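Cysteine synthase (Fusobacterium nucleatum subsp. nucleatum, PDB 5Z5C) probably breaks down L-cysteine to release hydrogen sulfide, and may also make cysteine, as a pyridoxal 5'-phosphate-dependent enzyme of the cysteine synthase family. Local coordinates at residues 86-89 with 90-94; 155-158 with 159-163; 216-219 with 220-223; 99-102 with 103-106. All blocks are in the same frame, centred on the assembly; numbering follows the deposited sequence.

Interaction 1 of 4, residues 86-89 with 90-94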
ATOM      1  N   SER B  86      -1.215   3.699  15.159  1.00 39.13           N
ATOM      2  CA  SER B  86      -2.297   2.757  15.466  1.00 39.28           C
ATOM      3  C   SER B  86      -1.874   1.309  15.133  1.00 38.95           C
ATOM      4  O   SER B  86      -1.946   0.403  15.990  1.00 38.54           O
ATOM      5  CB  SER B  86      -3.586   3.118  14.757  1.00 39.15           C
ATOM      6  OG  SER B  86      -4.055   4.383  15.187  1.00 39.86           O
ATOM      7  N   ALA B  87      -1.368   1.109  13.919  1.00 37.47           N
ATOM      8  CA  ALA B  87      -0.933  -0.239  13.494  1.00 37.59           C
ATOM      9  C   ALA B  87       0.271  -0.781  14.266  1.00 38.27           C
ATOM     10  O   ALA B  87       0.251  -1.926  14.718  1.00 38.13           O
ATOM     11  CB  ALA B  87      -0.633  -0.261  11.993  1.00 36.20           C
ATOM     12  N   MET B  88       1.330   0.014  14.384  1.00 39.77           N
ATOM     13  CA  MET B  88       2.558  -0.446  15.044  1.00 41.23           C
ATOM     14  C   MET B  88       2.341  -0.544  16.552  1.00 41.62           C
ATOM     15  O   MET B  88       2.844  -1.463  17.196  1.00 41.15           O
ATOM     16  CB  MET B  88       3.753   0.452  14.669  1.00 43.16           C
ATOM     17  CG  MET B  88       5.116  -0.084  15.105  1.00 45.01           C
ATOM     18  SD  MET B  88       5.519  -1.805  14.691  1.00 47.99           S
ATOM     19  CE  MET B  88       5.818  -1.670  12.930  1.00 46.58           C
ATOM     20  N   GLY B  89       1.559   0.383  17.110  1.00 42.01           N
ATOM     21  CA  GLY B  89       1.095   0.277  18.494  1.00 43.04           C
ATOM     22  C   GLY B  89       0.421  -1.058  18.798  1.00 43.79           C
ATOM     23  O   GLY B  89       0.741  -1.746  19.773  1.00 44.40           O
ATOM     24  N   ALA B  90      -0.487  -1.459  17.914  1.00 43.52           N
ATOM     25  CA  ALA B  90      -1.214  -2.690  18.082  1.00 42.86           C
ATOM     26  C   ALA B  90      -0.269  -3.882  17.933  1.00 42.43           C
ATOM     27  O   ALA B  90      -0.323  -4.792  18.714  1.00 43.33           O
ATOM     28  CB  ALA B  90      -2.341  -2.742  17.085  1.00 42.45           C
ATOM     29  N   ILE B  91       0.623  -3.857  16.947  1.00 41.70           N
ATOM     30  CA  ILE B  91       1.658  -4.901  16.789  1.00 41.26           C
ATOM     31  C   ILE B  91       2.475  -5.096  18.091  1.00 42.34           C
ATOM     32  O   ILE B  91       2.762  -6.214  18.486  1.00 41.12           O
ATOM     33  CB  ILE B  91       2.581  -4.583  15.614  1.00 40.09           C
ATOM     34  CG1 ILE B  91       1.807  -4.853  14.289  1.00 39.40           C
ATOM     35  CG2 ILE B  91       3.840  -5.449  15.636  1.00 40.14           C
ATOM     36  CD1 ILE B  91       2.451  -4.320  13.064  1.00 37.69           C
ATOM     37  N   LEU B  92       2.823  -3.994  18.748  1.00 43.67           N
ATOM     38  CA  LEU B  92       3.650  -4.061  19.967  1.00 45.78           C
ATOM     39  C   LEU B  92       2.858  -4.279  21.281  1.00 47.72           C
ATOM     40  O   LEU B  92       3.449  -4.270  22.382  1.00 48.47           O
ATOM     41  CB  LEU B  92       4.527  -2.806  20.023  1.00 46.07           C
ATOM     42  CG  LEU B  92       5.544  -2.731  18.891  1.00 45.44           C
ATOM     43  CD1 LEU B  92       6.093  -1.330  18.746  1.00 45.27           C
ATOM     44  CD2 LEU B  92       6.660  -3.748  19.114  1.00 46.17           C
ATOM     45  N   GLY B  93       1.545  -4.489  21.192  1.00 48.46           N
ATOM     46  CA  GLY B  93       0.721  -4.723  22.399  1.00 50.30           C
ATOM     47  C   GLY B  93       0.243  -3.462  23.098  1.00 51.45           C
ATOM     48  O   GLY B  93      -0.101  -3.529  24.280  1.00 54.19           O
ATOM     49  N   HIS B  94       0.222  -2.303  22.425  1.00 50.56           N
ATOM     50  CA  HIS B  94      -0.260  -1.057  23.081  1.00 50.99           C
ATOM     51  C   HIS B  94      -1.618  -0.571  22.627  1.00 50.14           C
ATOM     52  O   HIS B  94      -1.881  -0.493  21.423  1.00 49.17           O
ATOM     53  CB  HIS B  94       0.733   0.092  22.907  1.00 51.72           C
ATOM     54  CG  HIS B  94       2.105  -0.256  23.360  1.00 52.96           C
ATOM     55  ND1 HIS B  94       2.559  -0.003  24.639  1.00 54.37           N
ATOM     56  CD2 HIS B  94       3.097  -0.921  22.727  1.00 52.72           C
ATOM     57  CE1 HIS B  94       3.794  -0.462  24.756  1.00 54.78           C
ATOM     58  NE2 HIS B  94       4.145  -1.015  23.605  1.00 54.45           N
TER

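Interaction 2 of 4, residues 155-158 with 159-163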
ATOM      1  N   LEU B 155      12.557  14.563  18.609  1.00 48.05           N
ATOM      2  CA  LEU B 155      13.767  14.309  17.798  1.00 47.54           C
ATOM      3  C   LEU B 155      13.883  12.907  17.184  1.00 45.05           C
ATOM      4  O   LEU B 155      14.556  12.721  16.164  1.00 43.57           O
ATOM      5  CB  LEU B 155      15.035  14.616  18.622  1.00 49.74           C
ATOM      6  CG  LEU B 155      15.418  16.108  18.758  1.00 51.02           C
ATOM      7  CD1 LEU B 155      16.726  16.273  19.531  1.00 52.54           C
ATOM      8  CD2 LEU B 155      15.527  16.780  17.393  1.00 50.76           C
ATOM      9  N   TYR B 156      13.255  11.924  17.827  1.00 44.87           N
ATOM     10  CA  TYR B 156      13.186  10.557  17.293  1.00 43.73           C
ATOM     11  C   TYR B 156      12.578  10.559  15.855  1.00 41.81           C
ATOM     12  O   TYR B 156      12.946   9.739  15.032  1.00 41.12           O
ATOM     13  CB  TYR B 156      12.343   9.660  18.205  1.00 44.33           C
ATOM     14  CG  TYR B 156      12.990   9.353  19.584  1.00 45.31           C
ATOM     15  CD1 TYR B 156      14.148  10.000  20.000  1.00 45.97           C
ATOM     16  CD2 TYR B 156      12.418   8.424  20.443  1.00 46.16           C
ATOM     17  CE1 TYR B 156      14.722   9.723  21.239  1.00 46.92           C
ATOM     18  CE2 TYR B 156      12.981   8.139  21.677  1.00 46.93           C
ATOM     19  CZ  TYR B 156      14.132   8.791  22.070  1.00 47.65           C
ATOM     20  OH  TYR B 156      14.684   8.504  23.295  1.00 47.88           O
ATOM     21  N   ASN B 157      11.648  11.478  15.602  1.00 40.88           N
ATOM     22  CA  ASN B 157      11.025  11.662  14.311  1.00 40.34           C
ATOM     23  C   ASN B 157      12.065  12.016  13.216  1.00 40.48           C
ATOM     24  O   ASN B 157      12.311  11.207  12.305  1.00 40.46           O
ATOM     25  CB  ASN B 157       9.915  12.696  14.438  1.00 39.94           C
ATOM     26  CG  ASN B 157       9.181  12.953  13.143  1.00 39.18           C
ATOM     27  OD1 ASN B 157       9.573  12.475  12.090  1.00 38.72           O
ATOM     28  ND2 ASN B 157       8.106  13.716  13.220  1.00 39.01           N
ATOM     29  N   SER B 158      12.721  13.167  13.330  1.00 40.34           N
ATOM     30  CA  SER B 158      13.764  13.520  12.388  1.00 40.30           C
ATOM     31  C   SER B 158      14.864  12.472  12.336  1.00 39.85           C
ATOM     32  O   SER B 158      15.365  12.171  11.244  1.00 39.52           O
ATOM     33  CB  SER B 158      14.362  14.938  12.646  1.00 41.09           C
ATOM     34  OG  SER B 158      14.978  15.035  13.917  1.00 42.92           O
ATOM     35  N   GLU B 159      15.218  11.906  13.485  1.00 40.08           N
ATOM     36  CA  GLU B 159      16.246  10.866  13.534  1.00 40.58           C
ATOM     37  C   GLU B 159      15.851   9.640  12.730  1.00 39.05           C
ATOM     38  O   GLU B 159      16.710   9.014  12.142  1.00 37.64           O
ATOM     39  CB  GLU B 159      16.528  10.367  14.959  1.00 41.79           C
ATOM     40  CG  GLU B 159      17.361  11.275  15.879  1.00 43.85           C
ATOM     41  CD  GLU B 159      17.313  10.848  17.335  1.00 45.57           C
ATOM     42  OE1 GLU B 159      17.205   9.631  17.604  1.00 47.67           O
ATOM     43  OE2 GLU B 159      17.354  11.730  18.220  1.00 47.45           O
ATOM     44  N   ALA B 160      14.573   9.254  12.801  1.00 38.79           N
ATOM     45  CA  ALA B 160      14.064   8.095  12.020  1.00 37.74           C
ATOM     46  C   ALA B 160      14.480   8.224  10.561  1.00 36.79           C
ATOM     47  O   ALA B 160      15.022   7.283   9.974  1.00 36.91           O
ATOM     48  CB  ALA B 160      12.554   7.995  12.139  1.00 37.56           C
ATOM     49  N   HIS B 161      14.327   9.426  10.019  1.00 36.19           N
ATOM     50  CA  HIS B 161      14.599   9.684   8.616  1.00 35.90           C
ATOM     51  C   HIS B 161      16.070   9.905   8.323  1.00 36.74           C
ATOM     52  O   HIS B 161      16.528   9.579   7.231  1.00 35.81           O
ATOM     53  CB  HIS B 161      13.724  10.829   8.104  1.00 35.43           C
ATOM     54  CG  HIS B 161      12.268  10.551   8.237  1.00 34.69           C
ATOM     55  ND1 HIS B 161      11.709   9.353   7.858  1.00 34.12           N
ATOM     56  CD2 HIS B 161      11.261  11.283   8.762  1.00 35.18           C
ATOM     57  CE1 HIS B 161      10.415   9.375   8.110  1.00 33.95           C
ATOM     58  NE2 HIS B 161      10.117  10.529   8.674  1.00 34.36           N
ATOM     59  N   TYR B 162      16.829  10.389   9.322  1.00 37.77           N
ATOM     60  CA  TYR B 162      18.291  10.387   9.223  1.00 38.59           C
ATOM     61  C   TYR B 162      18.885   8.969   9.108  1.00 37.80           C
ATOM     62  O   TYR B 162      19.746   8.736   8.266  1.00 36.73           O
ATOM     63  CB  TYR B 162      18.938  11.176  10.420  1.00 40.52           C
ATOM     64  CG  TYR B 162      20.446  11.093  10.459  1.00 41.50           C
ATOM     65  CD1 TYR B 162      21.225  11.938   9.684  1.00 41.85           C
ATOM     66  CD2 TYR B 162      21.090  10.162  11.265  1.00 43.19           C
ATOM     67  CE1 TYR B 162      22.608  11.865   9.708  1.00 42.68           C
ATOM     68  CE2 TYR B 162      22.484  10.082  11.297  1.00 44.23           C
ATOM     69  CZ  TYR B 162      23.230  10.937  10.515  1.00 43.46           C
ATOM     70  OH  TYR B 162      24.603  10.868  10.538  1.00 44.84           O
ATOM     71  N   TYR B 163      18.438   8.043   9.970  1.00 38.20           N
ATOM     72  CA  TYR B 163      18.981   6.652  10.025  1.00 38.12           C
ATOM     73  C   TYR B 163      18.389   5.715   8.980  1.00 37.21           C
ATOM     74  O   TYR B 163      19.057   4.810   8.491  1.00 37.79           O
ATOM     75  CB  TYR B 163      18.861   6.079  11.482  1.00 39.44           C
ATOM     76  CG  TYR B 163      19.807   6.722  12.463  1.00 40.51           C
ATOM     77  CD1 TYR B 163      21.178   6.530  12.359  1.00 41.35           C
ATOM     78  CD2 TYR B 163      19.334   7.534  13.490  1.00 41.81           C
ATOM     79  CE1 TYR B 163      22.067   7.129  13.267  1.00 42.46           C
ATOM     80  CE2 TYR B 163      20.213   8.139  14.403  1.00 42.13           C
ATOM     81  CZ  TYR B 163      21.569   7.926  14.275  1.00 42.81           C
ATOM     82  OH  TYR B 163      22.450   8.509  15.152  1.00 44.28           O
TER
HETATM   83  O   HOH W   1       8.020  12.094   9.551  1.00 39.24           O

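Interaction 3 of 4, residues 216-219 with 220-223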
ATOM      1  N   ASN B 216      -0.937  28.541  -0.865  1.00 46.08           N
ATOM      2  CA  ASN B 216      -2.252  28.854  -0.253  1.00 46.76           C
ATOM      3  C   ASN B 216      -2.209  28.998   1.280  1.00 46.46           C
ATOM      4  O   ASN B 216      -3.150  29.516   1.851  1.00 46.92           O
ATOM      5  CB  ASN B 216      -3.319  27.751  -0.552  1.00 47.37           C
ATOM      6  CG  ASN B 216      -3.202  27.160  -1.947  1.00 46.76           C
ATOM      7  OD1 ASN B 216      -2.199  26.519  -2.269  1.00 44.60           O
ATOM      8  ND2 ASN B 216      -4.219  27.379  -2.783  1.00 47.11           N
ATOM      9  N   SER B 217      -1.179  28.469   1.938  1.00 45.86           N
ATOM     10  CA  SER B 217      -1.005  28.604   3.386  1.00 46.56           C
ATOM     11  C   SER B 217       0.462  28.470   3.752  1.00 46.48           C
ATOM     12  O   SER B 217       0.925  27.394   4.150  1.00 44.94           O
ATOM     13  CB  SER B 217      -1.822  27.602   4.167  1.00 47.51           C
ATOM     14  OG  SER B 217      -1.753  27.924   5.546  1.00 48.96           O
ATOM     15  N   PRO B 218       1.209  29.569   3.587  1.00 46.16           N
ATOM     16  CA  PRO B 218       2.654  29.496   3.711  1.00 45.63           C
ATOM     17  C   PRO B 218       3.115  29.599   5.148  1.00 46.08           C
ATOM     18  O   PRO B 218       3.595  30.648   5.579  1.00 45.88           O
ATOM     19  CB  PRO B 218       3.135  30.658   2.839  1.00 46.07           C
ATOM     20  CG  PRO B 218       2.035  31.661   2.940  1.00 47.21           C
ATOM     21  CD  PRO B 218       0.754  30.887   3.098  1.00 47.05           C
ATOM     22  N   THR B 219       2.973  28.490   5.877  1.00 45.31           N
ATOM     23  CA  THR B 219       3.294  28.419   7.294  1.00 45.86           C
ATOM     24  C   THR B 219       4.776  28.500   7.547  1.00 45.78           C
ATOM     25  O   THR B 219       5.177  28.965   8.600  1.00 44.94           O
ATOM     26  CB  THR B 219       2.806  27.106   7.951  1.00 46.40           C
ATOM     27  OG1 THR B 219       3.391  25.984   7.252  1.00 47.02           O
ATOM     28  CG2 THR B 219       1.325  27.018   7.896  1.00 46.47           C
ATOM     29  N   LEU B 220       5.595  28.061   6.587  1.00 45.07           N
ATOM     30  CA  LEU B 220       7.052  28.208   6.732  1.00 45.62           C
ATOM     31  C   LEU B 220       7.553  29.667   6.494  1.00 46.59           C
ATOM     32  O   LEU B 220       8.394  30.175   7.248  1.00 46.08           O
ATOM     33  CB  LEU B 220       7.819  27.221   5.826  1.00 44.44           C
ATOM     34  CG  LEU B 220       7.380  25.748   5.835  1.00 44.14           C
ATOM     35  CD1 LEU B 220       8.293  24.911   4.958  1.00 44.02           C
ATOM     36  CD2 LEU B 220       7.369  25.195   7.223  1.00 44.89           C
ATOM     37  N   SER B 221       7.051  30.325   5.455  1.00 46.99           N
ATOM     38  CA  SER B 221       7.536  31.672   5.095  1.00 47.73           C
ATOM     39  C   SER B 221       6.939  32.788   5.967  1.00 48.55           C
ATOM     40  O   SER B 221       7.602  33.812   6.150  1.00 48.75           O
ATOM     41  CB  SER B 221       7.342  31.949   3.596  1.00 47.63           C
ATOM     42  OG  SER B 221       5.970  31.872   3.257  1.00 48.19           O
ATOM     43  N   THR B 222       5.735  32.596   6.507  1.00 48.74           N
ATOM     44  CA  THR B 222       5.099  33.563   7.451  1.00 50.27           C
ATOM     45  C   THR B 222       5.068  33.148   8.942  1.00 50.96           C
ATOM     46  O   THR B 222       4.799  33.981   9.815  1.00 52.20           O
ATOM     47  CB  THR B 222       3.598  33.830   7.141  1.00 50.76           C
ATOM     48  OG1 THR B 222       2.818  32.674   7.465  1.00 50.78           O
ATOM     49  CG2 THR B 222       3.353  34.233   5.725  1.00 51.17           C
ATOM     50  N   GLY B 223       5.240  31.863   9.244  1.00 50.73           N
ATOM     51  CA  GLY B 223       5.078  31.387  10.619  1.00 50.85           C
ATOM     52  C   GLY B 223       3.695  30.822  10.933  1.00 52.01           C
ATOM     53  O   GLY B 223       3.571  29.997  11.866  1.00 53.27           O
TER

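Interaction 4 of 4, residues 99-102 with 103-106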
ATOM      1  N   TYR B  99      -6.597  11.686  19.427  1.00 54.90           N
ATOM      2  CA  TYR B  99      -7.466  12.859  19.531  1.00 56.84           C
ATOM      3  C   TYR B  99      -7.465  13.608  18.198  1.00 55.54           C
ATOM      4  O   TYR B  99      -6.401  13.847  17.601  1.00 55.01           O
ATOM      5  CB  TYR B  99      -6.995  13.808  20.659  1.00 58.12           C
ATOM      6  CG  TYR B  99      -7.199  13.254  22.062  1.00 59.84           C
ATOM      7  CD1 TYR B  99      -6.286  12.365  22.618  1.00 60.05           C
ATOM      8  CD2 TYR B  99      -8.300  13.625  22.827  1.00 60.22           C
ATOM      9  CE1 TYR B  99      -6.465  11.857  23.904  1.00 61.44           C
ATOM     10  CE2 TYR B  99      -8.488  13.123  24.112  1.00 61.78           C
ATOM     11  CZ  TYR B  99      -7.565  12.242  24.637  1.00 61.55           C
ATOM     12  OH  TYR B  99      -7.733  11.735  25.901  1.00 63.55           O
ATOM     13  N   MET B 100      -8.661  13.964  17.744  1.00 56.08           N
ATOM     14  CA  MET B 100      -8.834  14.759  16.533  1.00 56.30           C
ATOM     15  C   MET B 100     -10.125  15.588  16.639  1.00 57.68           C
ATOM     16  O   MET B 100     -10.982  15.292  17.510  1.00 56.65           O
ATOM     17  CB  MET B 100      -8.842  13.854  15.297  1.00 55.87           C
ATOM     18  CG  MET B 100     -10.062  12.959  15.170  1.00 56.19           C
ATOM     19  SD  MET B 100     -10.061  11.898  13.714  1.00 56.85           S
ATOM     20  CE  MET B 100      -8.859  10.661  14.192  1.00 55.90           C
ATOM     21  N   PRO B 101     -10.265  16.630  15.779  1.00 58.49           N
ATOM     22  CA  PRO B 101     -11.499  17.437  15.767  1.00 59.74           C
ATOM     23  C   PRO B 101     -12.726  16.689  15.263  1.00 60.03           C
ATOM     24  O   PRO B 101     -12.588  15.748  14.488  1.00 57.16           O
ATOM     25  CB  PRO B 101     -11.159  18.597  14.829  1.00 60.10           C
ATOM     26  CG  PRO B 101      -9.669  18.706  14.879  1.00 59.59           C
ATOM     27  CD  PRO B 101      -9.190  17.283  15.000  1.00 58.71           C
ATOM     28  N   ASP B 102     -13.908  17.125  15.709  1.00 62.46           N
ATOM     29  CA  ASP B 102     -15.171  16.389  15.464  1.00 63.54           C
ATOM     30  C   ASP B 102     -15.782  16.545  14.048  1.00 61.91           C
ATOM     31  O   ASP B 102     -16.716  15.843  13.713  1.00 61.29           O
ATOM     32  CB  ASP B 102     -16.213  16.657  16.563  1.00 66.12           C
ATOM     33  CG  ASP B 102     -16.659  18.108  16.661  1.00 68.11           C
ATOM     34  OD1 ASP B 102     -16.251  18.922  15.798  1.00 68.84           O
ATOM     35  OD2 ASP B 102     -17.407  18.443  17.630  1.00 69.16           O
ATOM     36  N   TRP B 103     -15.254  17.479  13.257  1.00 62.29           N
ATOM     37  CA  TRP B 103     -15.654  17.673  11.850  1.00 62.62           C
ATOM     38  C   TRP B 103     -14.754  16.917  10.818  1.00 61.53           C
ATOM     39  O   TRP B 103     -14.949  17.072   9.607  1.00 61.07           O
ATOM     40  CB  TRP B 103     -15.717  19.179  11.516  1.00 63.34           C
ATOM     41  CG  TRP B 103     -14.395  19.912  11.618  1.00 63.85           C
ATOM     42  CD1 TRP B 103     -13.414  19.974  10.663  1.00 64.08           C
ATOM     43  CD2 TRP B 103     -13.915  20.675  12.733  1.00 64.73           C
ATOM     44  NE1 TRP B 103     -12.351  20.725  11.117  1.00 64.82           N
ATOM     45  CE2 TRP B 103     -12.632  21.175  12.380  1.00 64.38           C
ATOM     46  CE3 TRP B 103     -14.437  20.982  14.001  1.00 65.55           C
ATOM     47  CZ2 TRP B 103     -11.866  21.968  13.250  1.00 64.37           C
ATOM     48  CZ3 TRP B 103     -13.679  21.780  14.866  1.00 65.42           C
ATOM     49  CH2 TRP B 103     -12.406  22.260  14.487  1.00 65.43           C
ATOM     50  N   MET B 104     -13.783  16.117  11.283  1.00 61.13           N
ATOM     51  CA  MET B 104     -12.934  15.296  10.374  1.00 59.35           C
ATOM     52  C   MET B 104     -13.796  14.237   9.712  1.00 56.88           C
ATOM     53  O   MET B 104     -14.696  13.720  10.339  1.00 57.66           O
ATOM     54  CB  MET B 104     -11.822  14.582  11.142  1.00 59.86           C
ATOM     55  CG  MET B 104     -10.811  15.493  11.800  1.00 61.23           C
ATOM     56  SD  MET B 104      -9.858  16.424  10.590  1.00 62.84           S
ATOM     57  CE  MET B 104     -10.565  18.057  10.790  1.00 62.74           C
ATOM     58  N   SER B 105     -13.507  13.903   8.464  1.00 54.95           N
ATOM     59  CA  SER B 105     -14.386  13.041   7.658  1.00 54.41           C
ATOM     60  C   SER B 105     -14.477  11.609   8.178  1.00 55.25           C
ATOM     61  O   SER B 105     -13.572  11.137   8.884  1.00 54.70           O
ATOM     62  CB  SER B 105     -13.918  12.982   6.202  1.00 52.91           C
ATOM     63  OG  SER B 105     -12.771  12.162   6.058  1.00 50.28           O
ATOM     64  N   GLU B 106     -15.564  10.942   7.775  1.00 56.26           N
ATOM     65  CA  GLU B 106     -15.874   9.548   8.134  1.00 57.20           C
ATOM     66  C   GLU B 106     -14.728   8.627   7.659  1.00 53.95           C
ATOM     67  O   GLU B 106     -14.263   7.777   8.405  1.00 51.83           O
ATOM     68  CB  GLU B 106     -17.276   9.128   7.587  1.00 61.16           C
ATOM     69  CG  GLU B 106     -17.388   8.217   6.320  1.00 64.38           C
ATOM     70  CD  GLU B 106     -17.107   8.856   4.959  1.00 67.68           C
ATOM     71  OE1 GLU B 106     -16.505   9.956   4.908  1.00 70.36           O
ATOM     72  OE2 GLU B 106     -17.463   8.234   3.933  1.00 66.94           O
TER

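Interaction 1 of 4, residues 86-89 with 90-94
Gly89 O meets His94 N at 2.8 Å, a hydrogen bond that closes the C-terminal end of helix 80-91. It reaches one residue further than the helical bonds before it, and with Gly93 N bonded back to Ala90 O at 3.1 Å it makes a Schellman motif. Gly93 takes the positive phi (85°) on which this reversal depends. Just before it the helical pattern still holds: Ile91 N points almost straight at Ala87 O, and Leu92 N bonds to Met88 O at 3.0 Å. The side chains pack along the same turn. Met88 lays its CG 4.0 Å from Leu92 CD1, while its SD touches Ile91 CG2 at 4.1 Å. With CG anti to the backbone N (chi1 -170°) and the chain bent beyond it, the sulfur sits against both branched neighbours. The His94 imidazole turns its edge to Gly89 O, which lies near the ring plane. Further out, His94 ND1 bonds to Ala71 O and NE2 to Tyr62 OH, so both ring nitrogens have partners and the ring's rotation is fixed. Ile91 packs on Cys269 of the second subunit, bringing this helix end to the dimer interface. Chemically, the carbonyls of Gly89 and Ala90 are met by backbone amides just past the helix, while a buried histidine, held at both nitrogens, ties the following loop to Ala71 and Tyr62.

Interaction 2 of 4, residues 155-158 with 159-163
Glu159 reaches back along the preceding turn of helix 155-163, an i to i+4 bonded helix of the fold type II pyridoxal 5'-phosphate enzymes, and its CG lies 3.2 Å from Leu155 O. That same carbonyl accepts the hydrogen bond of Glu159 N at 2.9 Å, so side chain and amide approach one oxygen. CG stands anti to the carbonyl carbon (chi1 -76°), which brings the carboxylate up against Leu155 and Tyr156: OE2 comes 3.7 Å from Leu155 CB, and OE1 lies 3.9 Å from Tyr156 CD1. Tyr156 and Glu159 run side by side in the same direction, with ring and carboxylate planes 53° apart. Beyond the helix, OE1 is held by Tyr56 OH and the dimethylated lysine at position 60. Ser158 gives its carbonyl to Tyr162 N at 3.0 Å, with a weak second bond from His161 N, while its side chain touches Met194 of helix 191-196. On the cofactor side, Asn157 and His161 stand one turn apart. Asn157 ND2 bonds to Thr189 OG1, which places this face against a cofactor-binding residue. Asn157 OD1 and His161 NE2 share one water, which donates to OD1 at 3.0 Å and sits 2.8 Å from NE2 in the plane of the imidazole.

Interaction 3 of 4, residues 216-219 with 220-223
Thr222 doubles back on Pro218 with both its amide and its hydroxyl, and tracing its side chain from CB shows how the turn is held. CB itself rests 3.5 Å from Pro218 O. At the branch, OG1 donates to Pro218 O at 2.9 Å, while CG2 reaches past the carbonyl to Pro218 CG at 4.0 Å, laying a methyl against the proline ring. A chi1 of 71° sets OG1 between the backbone N and the carbonyl carbon, from where it can curl back to the preceding turn; it also accepts from Tyr224 N. Thr222 N bonds to Pro218 O at 3.0 Å from the opposite face of the carbonyl plane to OG1, whose approach is 40° out of that plane. One carbonyl oxygen is thus gripped by two donors of a single residue. Ser221 OG comes against the proline, 3.1 Å from Pro218 CB. Before the helix, Pro218 is the centre of an inverse gamma turn, in which Thr219 N bonds to Ser217 O. At the other end Gly223 takes a positive phi (95°) and its N makes a weak bond to Thr219 O. This short helix 219-222 follows strand 210-214 of the four-stranded parallel sheet. Glu213 near the end of that strand accepts from Ser221 N, while Leu220 packs on Pro211 of the strand and on Ile239, which lies in a loop.

Interaction 4 of 4, residues 99-102 with 103-106
Pro101 pushes CB against the Trp103 indole: the carbon stands 3.7 Å from the centroid of the six-membered ring, 8° off its normal, a CH-pi contact over the face. The proline ring is the bump, and the hollow around it is completed by Met104, whose CG lies 4.0 Å from Pro101 CD and whose CE curls to 4.1 Å from Pro101 CB. Bends at chi2 and chi3 bring the methionine tip round to the proline. A type I beta turn from Pro101 to Met104 folds these residues together, although its closing bond, Met104 N to Pro101 O at 3.4 Å, is weak. Met104 CG also presses on that carbonyl oxygen, and Met100 adds a second sulfur-bearing chain, its SD 4.1 Å from Met104 CB. Asp102 OD1 comes obliquely to 3.3 Å from Trp103 CE3, with carboxylate and ring planes 67° apart. Arg124 makes a cation-pi contact with the indole. The turn leaves the end of strand 96-101, the middle strand of a three-stranded parallel sheet between strands 73-76 and 120-122; Pro101 packs on Ser132 of helix 130-133, Met100 and Asp102 lie against Leu121 of strand 120-122, and Met104 touches Ser78 in the loop leading into helix 80-91.

The four contacts follow one another along the chain without nesting or crossing, and each closes only a local turn. Interaction 1 ends helix 80-91 within the beta-alpha-beta unit of strand 73-76, that helix and strand 96-101. Interaction 4 comes next, at the far end of that last strand; the nearest atoms of the two are about 8 Å apart. Interaction 2 follows on helix 155-163, beside the cofactor, and interaction 3 comes last, after strand 210-214 of the four-stranded parallel sheet. Interactions 1 and 3 lie on opposite sides of the chain's centre, their centres about 34 Å apart. Along the chain the series runs from one parallel sheet past the cofactor site to the other.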